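PDB 6KME: phytochromobilin synthase from Solanum lycopersicum, which probably catalyses the ferredoxin-dependent reduction of biliverdin IX alpha to phytochromobilin, the chromophore of plant phytochromes. Local coordinates for residues 39-44 with 74-79; 57-62 with 254-259; 168-173 with 232-237. The protein carries 1 engineered substitution. All blocks are in the same frame, centred on the assembly; numbering follows the deposited sequence.

Interaction 1 of 3, residues 39-44 with 74-79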
loop_
_atom_site.group_PDB
_atom_site.type_symbol
_atom_site.label_atom_id
_atom_site.label_comp_id
_atom_site.label_asym_id
_atom_site.label_seq_id
_atom_site.Cartn_x
_atom_site.Cartn_y
_atom_site.Cartn_z
ATOM N N PHE A 39 -1.549 2.364 -17.281
ATOM C CA PHE A 39 -0.510 1.365 -17.495
ATOM C C PHE A 39 -0.834 0.081 -16.744
ATOM O O PHE A 39 -0.711 -1.018 -17.290
ATOM C CB PHE A 39 0.858 1.895 -17.056
ATOM C CG PHE A 39 1.944 0.837 -17.064
ATOM C CD1 PHE A 39 2.689 0.604 -18.201
ATOM C CD2 PHE A 39 2.192 0.061 -15.939
ATOM C CE1 PHE A 39 3.678 -0.379 -18.217
ATOM C CE2 PHE A 39 3.168 -0.920 -15.948
ATOM C CZ PHE A 39 3.916 -1.140 -17.088
ATOM N N ALA A 40 -1.247 0.203 -15.479
ATOM C CA ALA A 40 -1.369 -0.983 -14.640
ATOM C C ALA A 40 -2.562 -1.824 -15.055
ATOM O O ALA A 40 -2.479 -3.059 -15.084
ATOM C CB ALA A 40 -1.480 -0.582 -13.167
ATOM N N LEU A 41 -3.674 -1.175 -15.392
ATOM C CA LEU A 41 -4.845 -1.931 -15.826
ATOM C C LEU A 41 -4.580 -2.653 -17.140
ATOM O O LEU A 41 -4.966 -3.820 -17.301
ATOM C CB LEU A 41 -6.055 -1.005 -15.948
ATOM C CG LEU A 41 -6.470 -0.255 -14.678
ATOM C CD1 LEU A 41 -7.744 0.551 -14.926
ATOM C CD2 LEU A 41 -6.641 -1.188 -13.482
ATOM N N GLU A 42 -3.923 -1.981 -18.094
ATOM C CA GLU A 42 -3.579 -2.635 -19.361
ATOM C C GLU A 42 -2.658 -3.833 -19.142
ATOM O O GLU A 42 -2.874 -4.908 -19.724
ATOM C CB GLU A 42 -2.919 -1.638 -20.318
ATOM C CG GLU A 42 -3.816 -0.517 -20.787
ATOM C CD GLU A 42 -4.237 -0.689 -22.226
ATOM O OE1 GLU A 42 -4.482 -1.842 -22.638
ATOM O OE2 GLU A 42 -4.311 0.327 -22.948
ATOM N N GLU A 43 -1.602 -3.659 -18.331
ATOM C CA GLU A 43 -0.688 -4.769 -18.063
ATOM C C GLU A 43 -1.411 -5.927 -17.384
ATOM O O GLU A 43 -1.204 -7.092 -17.745
ATOM C CB GLU A 43 0.496 -4.308 -17.206
ATOM C CG GLU A 43 1.540 -3.484 -17.945
ATOM C CD GLU A 43 2.404 -4.280 -18.925
ATOM O OE1 GLU A 43 2.969 -5.341 -18.560
ATOM O OE2 GLU A 43 2.529 -3.821 -20.079
ATOM N N THR A 44 -2.274 -5.628 -16.407
ATOM C CA THR A 44 -2.999 -6.697 -15.723
ATOM C C THR A 44 -3.819 -7.523 -16.711
ATOM O O THR A 44 -3.858 -8.757 -16.623
ATOM C CB THR A 44 -3.903 -6.118 -14.629
ATOM O OG1 THR A 44 -3.168 -5.173 -13.844
ATOM C CG2 THR A 44 -4.428 -7.237 -13.711
ATOM N N LEU A 74 -11.489 3.862 -8.865
ATOM C CA LEU A 74 -11.718 2.736 -9.762
ATOM C C LEU A 74 -11.528 1.446 -8.980
ATOM O O LEU A 74 -10.733 1.398 -8.046
ATOM C CB LEU A 74 -10.755 2.767 -10.943
ATOM C CG LEU A 74 -10.783 3.960 -11.884
ATOM C CD1 LEU A 74 -9.522 3.921 -12.723
ATOM C CD2 LEU A 74 -12.025 3.897 -12.776
ATOM N N SER A 75 -12.258 0.395 -9.353
ATOM C CA SER A 75 -12.074 -0.859 -8.637
ATOM C C SER A 75 -12.378 -2.042 -9.553
ATOM O O SER A 75 -13.258 -1.979 -10.420
ATOM C CB SER A 75 -12.924 -0.915 -7.355
ATOM O OG SER A 75 -14.292 -0.620 -7.598
ATOM N N PHE A 76 -11.629 -3.122 -9.343
ATOM C CA PHE A 76 -11.714 -4.308 -10.184
ATOM C C PHE A 76 -11.416 -5.527 -9.328
ATOM O O PHE A 76 -10.918 -5.418 -8.202
ATOM C CB PHE A 76 -10.733 -4.232 -11.361
ATOM C CG PHE A 76 -10.922 -3.026 -12.228
ATOM C CD1 PHE A 76 -11.844 -3.038 -13.264
ATOM C CD2 PHE A 76 -10.186 -1.873 -11.999
ATOM C CE1 PHE A 76 -12.017 -1.923 -14.061
ATOM C CE2 PHE A 76 -10.363 -0.758 -12.794
ATOM C CZ PHE A 76 -11.275 -0.776 -13.811
ATOM N N GLU A 77 -11.729 -6.697 -9.873
ATOM C CA GLU A 77 -11.262 -7.950 -9.308
ATOM C C GLU A 77 -10.845 -8.869 -10.444
ATOM O O GLU A 77 -11.031 -8.554 -11.628
ATOM C CB GLU A 77 -12.320 -8.608 -8.403
ATOM C CG GLU A 77 -13.716 -8.711 -8.976
ATOM C CD GLU A 77 -14.727 -9.133 -7.919
ATOM O OE1 GLU A 77 -15.150 -8.278 -7.104
ATOM O OE2 GLU A 77 -15.069 -10.332 -7.882
ATOM N N ALA A 78 -10.242 -9.999 -10.069
ATOM C CA ALA A 78 -9.778 -11.009 -11.018
ATOM C C ALA A 78 -9.752 -12.343 -10.284
ATOM O O ALA A 78 -10.045 -12.410 -9.085
ATOM C CB ALA A 78 -8.406 -10.640 -11.602
ATOM N N HIS A 79 -9.389 -13.412 -11.000
ATOM C CA HIS A 79 -9.487 -14.740 -10.398
ATOM C C HIS A 79 -8.673 -14.845 -9.110
ATOM O O HIS A 79 -9.121 -15.467 -8.138
ATOM C CB HIS A 79 -9.040 -15.830 -11.367
ATOM C CG HIS A 79 -9.160 -17.203 -10.786
ATOM N ND1 HIS A 79 -10.370 -17.853 -10.656
ATOM C CD2 HIS A 79 -8.229 -18.034 -10.259
ATOM C CE1 HIS A 79 -10.178 -19.033 -10.093
ATOM N NE2 HIS A 79 -8.887 -19.171 -9.850
#

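Interaction 2 of 3, residues 57-62 with 254-259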
loop_
_atom_site.group_PDB
_atom_site.type_symbol
_atom_site.label_atom_id
_atom_site.label_comp_id
_atom_site.label_asym_id
_atom_site.label_seq_id
_atom_site.Cartn_x
_atom_site.Cartn_y
_atom_site.Cartn_z
ATOM N N GLU A 57 -20.117 0.958 -8.185
ATOM C CA GLU A 57 -21.429 1.583 -8.109
ATOM C C GLU A 57 -21.594 2.461 -6.879
ATOM O O GLU A 57 -22.591 3.188 -6.789
ATOM C CB GLU A 57 -22.523 0.524 -8.106
ATOM C CG GLU A 57 -22.410 -0.471 -9.238
ATOM C CD GLU A 57 -23.116 -1.756 -8.916
ATOM O OE1 GLU A 57 -23.994 -1.726 -8.027
ATOM O OE2 GLU A 57 -22.787 -2.793 -9.535
ATOM N N LYS A 58 -20.660 2.397 -5.927
ATOM C CA LYS A 58 -20.715 3.231 -4.735
ATOM C C LYS A 58 -19.536 4.187 -4.600
ATOM O O LYS A 58 -19.645 5.162 -3.846
ATOM C CB LYS A 58 -20.799 2.357 -3.472
ATOM N N TYR A 59 -18.431 3.958 -5.318
ATOM C CA TYR A 59 -17.225 4.793 -5.217
ATOM C C TYR A 59 -16.688 5.026 -6.626
ATOM O O TYR A 59 -16.058 4.138 -7.204
ATOM C CB TYR A 59 -16.169 4.134 -4.331
ATOM C CG TYR A 59 -16.686 3.925 -2.934
ATOM C CD1 TYR A 59 -16.679 4.968 -2.010
ATOM C CD2 TYR A 59 -17.229 2.706 -2.553
ATOM C CE1 TYR A 59 -17.194 4.793 -0.734
ATOM C CE2 TYR A 59 -17.738 2.519 -1.280
ATOM C CZ TYR A 59 -17.714 3.564 -0.374
ATOM O OH TYR A 59 -18.229 3.374 0.888
ATOM N N SER A 60 -16.918 6.221 -7.170
ATOM C CA SER A 60 -16.411 6.511 -8.506
ATOM C C SER A 60 -15.841 7.920 -8.581
ATOM O O SER A 60 -14.691 8.109 -8.986
ATOM C CB SER A 60 -17.509 6.323 -9.559
ATOM O OG SER A 60 -18.606 7.181 -9.299
ATOM N N SER A 61 -16.635 8.910 -8.188
ATOM C CA SER A 61 -16.229 10.303 -8.259
ATOM C C SER A 61 -16.788 11.054 -7.062
ATOM O O SER A 61 -17.955 10.879 -6.693
ATOM C CB SER A 61 -16.709 10.951 -9.561
ATOM O OG SER A 61 -16.390 12.324 -9.579
ATOM N N LEU A 62 -15.955 11.906 -6.471
ATOM C CA LEU A 62 -16.339 12.643 -5.277
ATOM C C LEU A 62 -15.633 13.993 -5.303
ATOM O O LEU A 62 -14.416 14.049 -5.498
ATOM C CB LEU A 62 -15.957 11.830 -4.034
ATOM C CG LEU A 62 -16.798 11.885 -2.766
ATOM C CD1 LEU A 62 -18.271 11.641 -3.061
ATOM C CD2 LEU A 62 -16.248 10.851 -1.787
ATOM N N ALA A 254 -14.864 10.552 4.729
ATOM C CA ALA A 254 -13.500 10.033 4.690
ATOM C C ALA A 254 -13.419 8.669 5.370
ATOM O O ALA A 254 -12.825 7.733 4.827
ATOM C CB ALA A 254 -12.526 11.026 5.330
ATOM N N LYS A 255 -14.035 8.528 6.549
ATOM C CA LYS A 255 -14.038 7.231 7.228
ATOM C C LYS A 255 -14.743 6.171 6.389
ATOM O O LYS A 255 -14.347 4.993 6.383
ATOM C CB LYS A 255 -14.699 7.363 8.599
ATOM N N ASP A 256 -15.787 6.570 5.667
ATOM C CA ASP A 256 -16.472 5.635 4.783
ATOM C C ASP A 256 -15.563 5.189 3.638
ATOM O O ASP A 256 -15.428 3.991 3.374
ATOM C CB ASP A 256 -17.753 6.283 4.261
ATOM C CG ASP A 256 -18.588 5.337 3.431
ATOM O OD1 ASP A 256 -19.409 4.595 4.013
ATOM O OD2 ASP A 256 -18.414 5.328 2.195
ATOM N N VAL A 257 -14.917 6.138 2.956
ATOM C CA VAL A 257 -14.008 5.794 1.858
ATOM C C VAL A 257 -12.853 4.928 2.361
ATOM O O VAL A 257 -12.406 3.997 1.680
ATOM C CB VAL A 257 -13.479 7.070 1.173
ATOM C CG1 VAL A 257 -12.324 6.717 0.220
ATOM C CG2 VAL A 257 -14.588 7.786 0.415
ATOM N N ILE A 258 -12.351 5.224 3.555
ATOM C CA ILE A 258 -11.191 4.510 4.075
ATOM C C ILE A 258 -11.538 3.056 4.378
ATOM O O ILE A 258 -10.828 2.131 3.963
ATOM C CB ILE A 258 -10.644 5.240 5.316
ATOM C CG1 ILE A 258 -9.954 6.540 4.885
ATOM C CG2 ILE A 258 -9.714 4.333 6.112
ATOM C CD1 ILE A 258 -9.789 7.584 6.009
ATOM N N THR A 259 -12.626 2.826 5.111
ATOM C CA THR A 259 -12.942 1.487 5.585
ATOM C C THR A 259 -13.705 0.641 4.571
ATOM O O THR A 259 -13.625 -0.593 4.625
ATOM C CB THR A 259 -13.763 1.562 6.868
ATOM O OG1 THR A 259 -14.958 2.315 6.612
ATOM C CG2 THR A 259 -12.954 2.233 7.973
#

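Interaction 3 of 3, residues 168-173 with 232-237. With BLA (biliverdine IX alpha), chain B.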
loop_
_atom_site.group_PDB
_atom_site.type_symbol
_atom_site.label_atom_id
_atom_site.label_comp_id
_atom_site.label_asym_id
_atom_site.label_seq_id
_atom_site.Cartn_x
_atom_site.Cartn_y
_atom_site.Cartn_z
ATOM N N THR A 168 7.610 6.181 11.018
ATOM C CA THR A 168 6.853 5.404 11.997
ATOM C C THR A 168 7.397 3.977 12.103
ATOM O O THR A 168 7.457 3.252 11.102
ATOM C CB THR A 168 5.378 5.401 11.568
ATOM O OG1 THR A 168 4.854 6.735 11.649
ATOM C CG2 THR A 168 4.512 4.434 12.408
ATOM N N SER A 169 7.856 3.582 13.308
ATOM C CA SER A 169 8.563 2.304 13.423
ATOM C C SER A 169 7.642 1.123 13.129
ATOM O O SER A 169 8.078 0.126 12.541
ATOM C CB SER A 169 9.185 2.145 14.813
ATOM O OG SER A 169 10.350 2.946 14.961
ATOM N N GLU A 170 6.369 1.220 13.527
ATOM C CA GLU A 170 5.407 0.149 13.276
ATOM C C GLU A 170 5.162 -0.080 11.784
ATOM O O GLU A 170 4.697 -1.161 11.403
ATOM C CB GLU A 170 4.082 0.456 13.990
ATOM C CG GLU A 170 4.161 0.387 15.518
ATOM C CD GLU A 170 4.638 1.702 16.177
ATOM O OE1 GLU A 170 5.093 2.614 15.461
ATOM O OE2 GLU A 170 4.522 1.832 17.412
ATOM N N SER A 171 5.458 0.909 10.932
ATOM C CA SER A 171 5.264 0.731 9.493
ATOM C C SER A 171 6.218 -0.310 8.915
ATOM O O SER A 171 5.861 -1.003 7.949
ATOM C CB SER A 171 5.424 2.069 8.763
ATOM O OG SER A 171 4.384 2.969 9.127
ATOM N N LEU A 172 7.406 -0.474 9.512
ATOM C CA LEU A 172 8.368 -1.443 8.991
ATOM C C LEU A 172 7.863 -2.873 9.106
ATOM O O LEU A 172 8.294 -3.740 8.337
ATOM C CB LEU A 172 9.710 -1.326 9.710
ATOM C CG LEU A 172 10.801 -0.396 9.171
ATOM C CD1 LEU A 172 12.152 -0.990 9.536
ATOM C CD2 LEU A 172 10.733 -0.176 7.687
ATOM N N ARG A 173 6.982 -3.149 10.073
ATOM C CA ARG A 173 6.351 -4.465 10.191
ATOM C C ARG A 173 5.741 -4.919 8.872
ATOM O O ARG A 173 5.579 -6.121 8.642
ATOM C CB ARG A 173 5.250 -4.441 11.272
ATOM C CG ARG A 173 5.709 -4.025 12.682
ATOM C CD ARG A 173 4.542 -3.688 13.650
ATOM N NE ARG A 173 5.039 -3.344 14.994
ATOM C CZ ARG A 173 4.269 -3.050 16.043
ATOM N NH1 ARG A 173 2.946 -3.047 15.916
ATOM N NH2 ARG A 173 4.820 -2.750 17.226
ATOM N N LEU A 232 -5.123 -4.657 6.728
ATOM C CA LEU A 232 -6.166 -3.673 6.440
ATOM C C LEU A 232 -6.543 -2.901 7.697
ATOM O O LEU A 232 -6.860 -1.705 7.636
ATOM C CB LEU A 232 -7.420 -4.365 5.875
ATOM C CG LEU A 232 -7.231 -5.150 4.580
ATOM C CD1 LEU A 232 -8.500 -5.962 4.245
ATOM C CD2 LEU A 232 -6.858 -4.194 3.452
ATOM N N THR A 233 -6.554 -3.582 8.836
ATOM C CA THR A 233 -6.941 -2.928 10.077
ATOM C C THR A 233 -5.917 -1.871 10.469
ATOM O O THR A 233 -6.285 -0.751 10.852
ATOM C CB THR A 233 -7.099 -3.966 11.183
ATOM O OG1 THR A 233 -8.188 -4.845 10.867
ATOM C CG2 THR A 233 -7.370 -3.277 12.511
ATOM N N TRP A 234 -4.627 -2.207 10.370
ATOM C CA TRP A 234 -3.583 -1.221 10.650
ATOM C C TRP A 234 -3.737 0.006 9.761
ATOM O O TRP A 234 -3.813 1.141 10.253
ATOM C CB TRP A 234 -2.194 -1.837 10.461
ATOM C CG TRP A 234 -1.127 -0.781 10.425
ATOM C CD1 TRP A 234 -0.526 -0.249 9.311
ATOM C CD2 TRP A 234 -0.575 -0.078 11.553
ATOM N NE1 TRP A 234 0.377 0.728 9.683
ATOM C CE2 TRP A 234 0.371 0.845 11.051
ATOM C CE3 TRP A 234 -0.770 -0.163 12.939
ATOM C CZ2 TRP A 234 1.110 1.696 11.888
ATOM C CZ3 TRP A 234 -0.026 0.684 13.774
ATOM C CH2 TRP A 234 0.897 1.598 13.240
ATOM N N ARG A 235 -3.805 -0.208 8.443
ATOM C CA ARG A 235 -3.830 0.915 7.512
ATOM C C ARG A 235 -5.113 1.719 7.634
ATOM O O ARG A 235 -5.081 2.954 7.555
ATOM C CB ARG A 235 -3.622 0.412 6.075
ATOM C CG ARG A 235 -2.211 -0.134 5.827
ATOM C CD ARG A 235 -1.879 -0.245 4.335
ATOM N NE ARG A 235 -1.805 1.078 3.718
ATOM C CZ ARG A 235 -1.744 1.288 2.409
ATOM N NH1 ARG A 235 -1.730 0.253 1.566
ATOM N NH2 ARG A 235 -1.694 2.527 1.943
ATOM N N SER A 236 -6.256 1.064 7.852
ATOM C CA SER A 236 -7.470 1.865 7.942
ATOM C C SER A 236 -7.471 2.740 9.190
ATOM O O SER A 236 -8.135 3.779 9.200
ATOM C CB SER A 236 -8.722 0.982 7.884
ATOM O OG SER A 236 -8.879 0.250 9.071
ATOM N N GLU A 237 -6.705 2.377 10.220
ATOM C CA GLU A 237 -6.609 3.200 11.425
ATOM C C GLU A 237 -5.522 4.275 11.340
ATOM O O GLU A 237 -5.731 5.392 11.822
ATOM C CB GLU A 237 -6.360 2.310 12.652
ATOM C CG GLU A 237 -6.386 3.053 14.006
ATOM C CD GLU A 237 -7.797 3.433 14.463
ATOM O OE1 GLU A 237 -8.748 2.672 14.192
ATOM O OE2 GLU A 237 -7.953 4.498 15.097
HETATM C CHA BLA B . 3.647 10.682 4.832
HETATM N NA BLA B . 3.127 8.225 4.188
HETATM C C1A BLA B . 3.888 9.182 4.879
HETATM C C2A BLA B . 4.910 8.462 5.640
HETATM C C3A BLA B . 4.721 7.035 5.376
HETATM C C4A BLA B . 3.609 6.914 4.476
HETATM C CMA BLA B . 5.522 5.841 5.899
HETATM C CAA BLA B . 5.934 9.187 6.559
HETATM C CBA BLA B . 5.273 9.513 7.871
HETATM C CGA BLA B . 5.449 8.328 8.891
HETATM O O1A BLA B . 6.599 8.020 9.002
HETATM O O2A BLA B . 4.417 7.960 9.370
HETATM C CHB BLA B . 3.008 5.645 3.858
HETATM N NB BLA B . 3.001 4.033 5.676
HETATM C C1B BLA B . 2.597 4.422 4.378
HETATM C C2B BLA B . 2.132 3.040 3.748
HETATM C C3B BLA B . 2.044 2.072 4.742
HETATM C C4B BLA B . 2.561 2.721 6.028
HETATM C CMB BLA B . 1.621 2.994 2.320
HETATM O OB BLA B . 2.604 2.319 7.180
HETATM C CAB BLA B . 1.671 0.620 4.910
HETATM C CBB BLA B . 1.535 -0.268 5.922
HETATM N NC BLA B . -0.455 9.692 1.621
HETATM C C1C BLA B . -1.151 8.696 0.898
HETATM C C2C BLA B . -2.443 9.368 0.414
HETATM C C3C BLA B . -2.422 10.686 0.870
HETATM C C4C BLA B . -1.122 10.932 1.671
HETATM C CMC BLA B . -3.439 8.538 -0.407
HETATM O OC BLA B . -0.631 7.596 0.810
HETATM C CAC BLA B . -3.480 11.705 0.636
HETATM C CBC BLA B . -4.825 11.638 0.519
HETATM C CHD BLA B . -0.552 11.975 2.352
HETATM N ND BLA B . 1.530 10.927 3.484
HETATM C C1D BLA B . 0.708 11.936 3.200
HETATM C C2D BLA B . 1.144 13.240 3.842
HETATM C C3D BLA B . 2.306 12.968 4.541
HETATM C C4D BLA B . 2.606 11.454 4.341
HETATM C CMD BLA B . 0.330 14.505 3.643
HETATM C CAD BLA B . 3.233 13.842 5.394
HETATM C CBD BLA B . 2.631 14.255 6.723
HETATM C CGD BLA B . 2.461 13.077 7.782
HETATM O O1D BLA B . 1.335 13.061 8.248
HETATM O O2D BLA B . 3.472 12.407 7.945
#

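Interaction 1 of 3, residues 39-44 with 74-79
The carbonyl oxygen of A40 is gripped twice by T44, one helical turn on and close to the side chain of L41 that meets F76. T44 N gives it the ordinary helical bond, and T44 OG1 approaches from the other face of the carbonyl plane at 2.5 Å from A40 O, lying 36° out of that plane. T44 OG1 also bonds to Y202 OH, which gives the hydroxyl a second partner. Across the contact the interaction is purely apolar. With its CG beside the backbone N (chi1 -59°), L41 brings both methyls obliquely against F76 CE2 and its ring neighbours and meets that side chain at about a right angle. L41 CD1 is 3.6 Å from F76 CE2, and L41 CD2 lies 3.8 Å from the same carbon, so the leucine fork is centred on one ring atom. L74, two residues before F76 on the same side of the strand, adds a looser contact, L41 CD1 to L74 CD1 at 4.4 Å. L50 and L84 also touch L41. Helix 34-47 is thus laid against strand 69-77, which runs between strands 51-63 and 81-91 in the sheet, while helix 188-211 packs beside it through Y202.

Interaction 2 of 3, residues 57-62 with 254-259
Y59 and D256 supply the polar part of this contact: Y59 OH donates to D256 OD2 at 2.4 Å, a very short hydrogen bond whose exact length deserves caution. The carboxylate oxygen arrives at the edge of the ring, in its plane, and the planes of ring and carboxylate are only 29° apart. D256 has its CG anti to the backbone N (chi1 -175°), which lets the carboxylate reach the phenol. Its other oxygen, OD1, forms a salt bridge with K260 one turn further on, so the two oxygens serve different partners. In the ferredoxin-dependent bilin reductase fold an antiparallel sheet is sandwiched between helices, and here helix 251-262 is joined to strand 51-63 at one edge of that sheet. Apolar packing falls to V257. Its CG2 is 4.1 Å from Y59 CE1, where the two side chains slide past each other in opposite directions, and also 4.1 Å from L62 CD2, which it meets tip to tip. M73 of the adjoining strand 69-77 touches both Y59 and L62, I249 packs on L62, and the F261 ring meets that of Y59 with planes at about 40°. Within helix 251-262, T259 OG1 and T259 N bind K255 O from opposite faces of its plane, the hydroxyl at 2.8 Å from that oxygen.

Interaction 3 of 3, residues 168-173 with 232-237
S171 and W234 meet beside a ligand atom, the lactam oxygen OB of biliverdin, which both approach. S171 OG donates a hydrogen bond to OB of biliverdin at 2.7 Å, while the indole of W234 turns its edge to that oxygen, in plane with it, and W234 NE1 stands 3.7 Å from OB. The direct protein contact is made through carbon: E170 CB lies 3.5 Å from W234 CH2, and the two side chains cross at about a right angle. Beyond this touch the glutamate bends at chi2 (86°), and its carboxylate turns off to S293 OG and the backbone N of I295. W234 has its CG anti to the backbone N (chi1 167°), which swings the indole out to E170; F174 stacks on it and F278 meets it edge-to-face. T168 takes the propionate carrying O1A and O2A with both its donors, T168 N reaching biliverdin O1A at 2.9 Å in a nearly straight bond (165°) and T168 OG1 reaching biliverdin O2A at 2.6 Å. R235 spreads its guanidinium beneath the methyl CMB on the lactam ring that carries OB, with R235 NH2 3.4 Å from biliverdin CMB, while its CG and CD run along the vinyl group. D239, Y231 and N116 hold that guanidinium in place. A leucine at R235 would remove the group that binds them and would probably leave D239 without its charged mate and the methyl CMB without its flat support. N116 and R292 also bond to the bilin; with S171 on the OB lactam and T168 on one propionate, this is the substrate pocket of a ferredoxin-dependent bilin reductase.

From the N terminus, helix 34-47 passes directly into strands 51-63 and 69-77, and interaction 1 closes this short loop by bringing the helix back onto the second strand. Residues 57-62 leave from inside it, so interaction 2 crosses interaction 1: it spans 191 residues to reach helix 251-262, tying the neighbouring edge strand to the helical layer on the bilin side. Interaction 3 is nested within that long loop, joining the 168-173 loop to helix 218-238 at the bilin. Interactions 2 and 3 touch where I258 CG2 packs 3.5 Å from S236 O, whereas interactions 1 and 3 lie on opposite sides of the chain's centre, about 25 Å apart between centres.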